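Local atomic coordinates of histidine kinase (Paraburkholderia phymatum, PDB entry 6NB0), a protein that probably acts as a phosphorelay sensor kinase, using ATP to phosphorylate a histidine residue of a protein. Residues W181-E189 with P227-A238. Residues are numbered along the deposited sequence; the frame is centred on the assembly and turned at random. Where two conformers were deposited one is given.
Sequences WLLVTFAVE and PHVLENFARAQA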
loop_
_atom_site.group_PDB
_atom_site.type_symbol
_atom_site.label_atom_id
_atom_site.label_comp_id
_atom_site.label_asym_id
_atom_site.label_seq_id
_atom_site.Cartn_x
_atom_site.Cartn_y
_atom_site.Cartn_z
ATOM N N TRP A 181 6.198 11.423 -8.773
ATOM C CA TRP A 181 6.580 10.153 -9.395
ATOM C C TRP A 181 5.399 9.524 -10.135
ATOM O O TRP A 181 5.530 9.080 -11.282
ATOM C CB TRP A 181 7.107 9.215 -8.301
ATOM C CG TRP A 181 7.540 7.841 -8.801
ATOM C CD1 TRP A 181 8.800 7.454 -9.160
ATOM C CD2 TRP A 181 6.697 6.685 -8.949
ATOM N NE1 TRP A 181 8.792 6.104 -9.543
ATOM C CE2 TRP A 181 7.505 5.626 -9.422
ATOM C CE3 TRP A 181 5.323 6.446 -8.732
ATOM C CZ2 TRP A 181 6.992 4.346 -9.674
ATOM C CZ3 TRP A 181 4.820 5.170 -8.982
ATOM C CH2 TRP A 181 5.645 4.147 -9.457
ATOM N N LEU A 182 4.228 9.483 -9.489
ATOM C CA LEU A 182 3.071 8.819 -10.094
ATOM C C LEU A 182 2.517 9.635 -11.247
ATOM O O LEU A 182 2.112 9.076 -12.274
ATOM C CB LEU A 182 1.993 8.587 -9.026
ATOM C CG LEU A 182 0.686 7.900 -9.482
ATOM C CD1 LEU A 182 0.986 6.522 -10.106
ATOM C CD2 LEU A 182 -0.268 7.731 -8.284
ATOM N N LEU A 183 2.499 10.963 -11.092
ATOM C CA LEU A 183 2.083 11.856 -12.172
ATOM C C LEU A 183 2.853 11.552 -13.457
ATOM O O LEU A 183 2.261 11.425 -14.537
ATOM C CB LEU A 183 2.314 13.305 -11.726
ATOM C CG LEU A 183 1.457 14.437 -12.273
ATOM C CD1 LEU A 183 0.048 14.320 -11.688
ATOM C CD2 LEU A 183 2.102 15.789 -11.935
ATOM N N VAL A 184 4.186 11.423 -13.353
ATOM C CA VAL A 184 4.996 11.130 -14.541
ATOM C C VAL A 184 4.873 9.660 -14.952
ATOM O O VAL A 184 4.766 9.344 -16.145
ATOM C CB VAL A 184 6.476 11.514 -14.301
ATOM C CG1 VAL A 184 7.309 11.271 -15.582
ATOM C CG2 VAL A 184 6.596 13.016 -13.856
ATOM N N THR A 185 4.935 8.741 -13.988
ATOM C CA THR A 185 4.881 7.310 -14.314
ATOM C C THR A 185 3.575 6.949 -15.027
ATOM O O THR A 185 3.568 6.141 -15.968
ATOM C CB THR A 185 5.039 6.494 -13.029
ATOM O OG1 THR A 185 6.352 6.720 -12.492
ATOM C CG2 THR A 185 4.873 4.996 -13.289
ATOM N N PHE A 186 2.459 7.522 -14.583
ATOM C CA PHE A 186 1.185 7.243 -15.252
ATOM C C PHE A 186 1.250 7.627 -16.727
ATOM O O PHE A 186 0.801 6.875 -17.610
ATOM C CB PHE A 186 0.048 7.997 -14.542
ATOM C CG PHE A 186 -1.311 7.757 -15.175
ATOM C CD1 PHE A 186 -1.759 8.548 -16.206
ATOM C CD2 PHE A 186 -2.104 6.701 -14.743
ATOM C CE1 PHE A 186 -2.998 8.296 -16.821
ATOM C CE2 PHE A 186 -3.337 6.438 -15.333
ATOM C CZ PHE A 186 -3.789 7.241 -16.361
ATOM N N ALA A 187 1.773 8.825 -17.009
ATOM C CA ALA A 187 1.867 9.278 -18.394
ATOM C C ALA A 187 2.764 8.352 -19.195
ATOM O O ALA A 187 2.430 7.984 -20.331
ATOM C CB ALA A 187 2.387 10.723 -18.436
ATOM N N VAL A 188 3.878 7.910 -18.587
ATOM C CA VAL A 188 4.780 6.971 -19.256
ATOM C C VAL A 188 4.053 5.663 -19.555
ATOM O O VAL A 188 4.157 5.119 -20.662
ATOM C CB VAL A 188 6.042 6.735 -18.402
ATOM C CG1 VAL A 188 6.874 5.580 -18.986
ATOM C CG2 VAL A 188 6.876 8.038 -18.357
ATOM N N GLU A 189 3.291 5.144 -18.572
ATOM C CA GLU A 189 2.556 3.893 -18.793
ATOM C C GLU A 189 1.576 4.034 -19.941
ATOM O O GLU A 189 1.336 3.078 -20.695
ATOM C CB GLU A 189 1.816 3.469 -17.512
ATOM C CG GLU A 189 2.723 2.907 -16.401
ATOM C CD GLU A 189 3.005 1.415 -16.568
ATOM O OE1 GLU A 189 2.960 0.918 -17.714
ATOM O OE2 GLU A 189 3.288 0.740 -15.561
ATOM N N PRO A 227 6.993 -3.460 -20.857
ATOM C CA PRO A 227 7.273 -3.443 -19.411
ATOM C C PRO A 227 6.285 -2.532 -18.700
ATOM O O PRO A 227 5.777 -1.567 -19.270
ATOM C CB PRO A 227 8.702 -2.891 -19.313
ATOM C CG PRO A 227 9.290 -3.028 -20.703
ATOM C CD PRO A 227 8.146 -3.036 -21.682
ATOM N N HIS A 228 6.027 -2.837 -17.429
ATOM C CA HIS A 228 5.124 -2.014 -16.636
ATOM C C HIS A 228 5.655 -1.892 -15.220
ATOM O O HIS A 228 6.417 -2.739 -14.752
ATOM C CB HIS A 228 3.715 -2.627 -16.597
ATOM C CG HIS A 228 3.049 -2.667 -17.935
ATOM N ND1 HIS A 228 2.573 -1.535 -18.559
ATOM C CD2 HIS A 228 2.774 -3.700 -18.762
ATOM C CE1 HIS A 228 2.032 -1.874 -19.719
ATOM N NE2 HIS A 228 2.148 -3.179 -19.866
ATOM N N VAL A 229 5.227 -0.833 -14.534
ATOM C CA VAL A 229 5.489 -0.650 -13.111
ATOM C C VAL A 229 4.193 -0.700 -12.296
ATOM O O VAL A 229 4.139 -1.340 -11.244
ATOM C CB VAL A 229 6.240 0.684 -12.874
ATOM C CG1 VAL A 229 6.279 1.052 -11.409
ATOM C CG2 VAL A 229 7.669 0.613 -13.419
ATOM N N LEU A 230 3.142 -0.039 -12.778
ATOM C CA LEU A 230 1.895 0.003 -12.015
ATOM C C LEU A 230 1.175 -1.353 -12.061
ATOM O O LEU A 230 1.367 -2.165 -12.968
ATOM C CB LEU A 230 0.992 1.129 -12.547
ATOM C CG LEU A 230 1.622 2.535 -12.514
ATOM C CD1 LEU A 230 0.676 3.614 -13.093
ATOM C CD2 LEU A 230 2.073 2.947 -11.067
ATOM N N GLU A 231 0.314 -1.577 -11.072
ATOM C CA GLU A 231 -0.395 -2.853 -10.966
ATOM C C GLU A 231 -1.238 -3.128 -12.203
ATOM O O GLU A 231 -1.850 -2.221 -12.774
ATOM C CB GLU A 231 -1.307 -2.867 -9.743
ATOM C CG GLU A 231 -0.631 -2.986 -8.400
ATOM C CD GLU A 231 -1.663 -2.935 -7.281
ATOM O OE1 GLU A 231 -2.447 -1.945 -7.246
ATOM O OE2 GLU A 231 -1.705 -3.877 -6.460
ATOM N N ASN A 232 -1.309 -4.405 -12.582
ATOM C CA ASN A 232 -2.052 -4.785 -13.777
ATOM C C ASN A 232 -3.519 -4.345 -13.708
ATOM O O ASN A 232 -4.060 -3.769 -14.667
ATOM C CB ASN A 232 -1.952 -6.292 -13.996
ATOM C CG ASN A 232 -2.572 -6.727 -15.309
ATOM O OD1 ASN A 232 -3.769 -6.985 -15.379
ATOM N ND2 ASN A 232 -1.757 -6.813 -16.355
ATOM N N PHE A 233 -4.201 -4.622 -12.606
ATOM C CA PHE A 233 -5.624 -4.285 -12.529
ATOM C C PHE A 233 -5.840 -2.778 -12.454
ATOM O O PHE A 233 -6.868 -2.277 -12.924
ATOM C CB PHE A 233 -6.257 -4.969 -11.325
ATOM C CG PHE A 233 -7.660 -4.519 -11.035
ATOM C CD1 PHE A 233 -8.732 -5.082 -11.709
ATOM C CD2 PHE A 233 -7.904 -3.537 -10.077
ATOM C CE1 PHE A 233 -10.031 -4.677 -11.443
ATOM C CE2 PHE A 233 -9.203 -3.123 -9.805
ATOM C CZ PHE A 233 -10.267 -3.696 -10.488
ATOM N N ALA A 234 -4.891 -2.060 -11.837
ATOM C CA ALA A 234 -4.935 -0.598 -11.826
ATOM C C ALA A 234 -4.780 -0.035 -13.235
ATOM O O ALA A 234 -5.486 0.905 -13.631
ATOM C CB ALA A 234 -3.832 -0.053 -10.920
ATOM N N ARG A 235 -3.824 -0.580 -13.996
ATOM C CA ARG A 235 -3.652 -0.159 -15.383
ATOM C C ARG A 235 -4.900 -0.443 -16.215
ATOM O O ARG A 235 -5.312 0.396 -17.023
ATOM C CB ARG A 235 -2.428 -0.845 -15.987
ATOM C CG ARG A 235 -1.110 -0.289 -15.435
ATOM C CD ARG A 235 0.129 -0.942 -16.089
ATOM N NE ARG A 235 0.417 -2.297 -15.600
ATOM C CZ ARG A 235 0.236 -3.427 -16.286
ATOM N NH1 ARG A 235 -0.289 -3.431 -17.510
ATOM N NH2 ARG A 235 0.584 -4.583 -15.734
ATOM N N ALA A 236 -5.504 -1.630 -16.044
ATOM C CA ALA A 236 -6.753 -1.952 -16.726
ATOM C C ALA A 236 -7.867 -0.981 -16.343
ATOM O O ALA A 236 -8.578 -0.459 -17.216
ATOM C CB ALA A 236 -7.170 -3.394 -16.413
ATOM N N GLN A 237 -8.051 -0.744 -15.036
ATOM C CA GLN A 237 -9.106 0.157 -14.579
ATOM C C GLN A 237 -8.931 1.548 -15.165
ATOM O O GLN A 237 -9.930 2.234 -15.434
ATOM C CB GLN A 237 -9.146 0.226 -13.039
ATOM C CG GLN A 237 -10.473 0.752 -12.474
ATOM C CD GLN A 237 -10.589 2.280 -12.502
ATOM O OE1 GLN A 237 -9.583 2.988 -12.459
ATOM N NE2 GLN A 237 -11.824 2.785 -12.600
ATOM N N ALA A 238 -7.682 1.961 -15.414
ATOM C CA ALA A 238 -7.439 3.318 -15.903
ATOM C C ALA A 238 -7.921 3.507 -17.338
ATOM O O ALA A 238 -8.146 4.651 -17.745
ATOM C CB ALA A 238 -5.955 3.670 -15.811
#
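Glu189, in the last turn of helix 173-189, holds the chain that leads into helix 232-238 with three hydrogen bonds. A turn about CB-CG (chi2 -85°) bends its side chain and brings the carboxylate to the N-H groups of Val229 and Leu230 and to the His228 ring. Glu189 OE1 accepts from His228 ND1 at 2.6 Å. The bond is nearly straight (170°) and lies in the imidazole plane, on the syn side of the carboxylate. Glu189 OE2 takes two backbone N-H groups: Val229 N at 2.7 Å, syn but tilted from the carboxylate plane, and Leu230 N at 2.9 Å, nearly in line with the C-O bond. Arg154 of helix 135-154 adds a salt bridge to OE1, so both oxygens of this buried acid are engaged.

Arg235 NE bonds to Leu230 O at 2.8 Å, which ties the first helix turn back to the loop. Its guanidinium lies over a face of the His228 ring. Arg235 NE is also 4.2 Å from Glu189 OE2 but points no N-H at it; the nearby charge probably favours the carboxylate.

The apolar part centres on Leu230, whose CB points toward helix 173-189. Leu230 CD2 meets Leu182 CD1 at 3.9 Å and also touches Thr185 CG2 and Trp181 CH2. Its CD1 rests against Glu189 CG. Val229 CG1 meets the edge of the indole, 3.7 Å from Trp181 CH2. Farther along, Ala238 CB sits at the edge of the Phe186 ring, 3.8 Å from CE2.

Helix 173-189 packs its other side on strand 207-214. This is consistent with the alpha/beta sandwich (Bergerat fold) of histidine kinase ATP-binding domains, where the contact probably joins the N-box helix to the F-box region around Phe233 and Arg235.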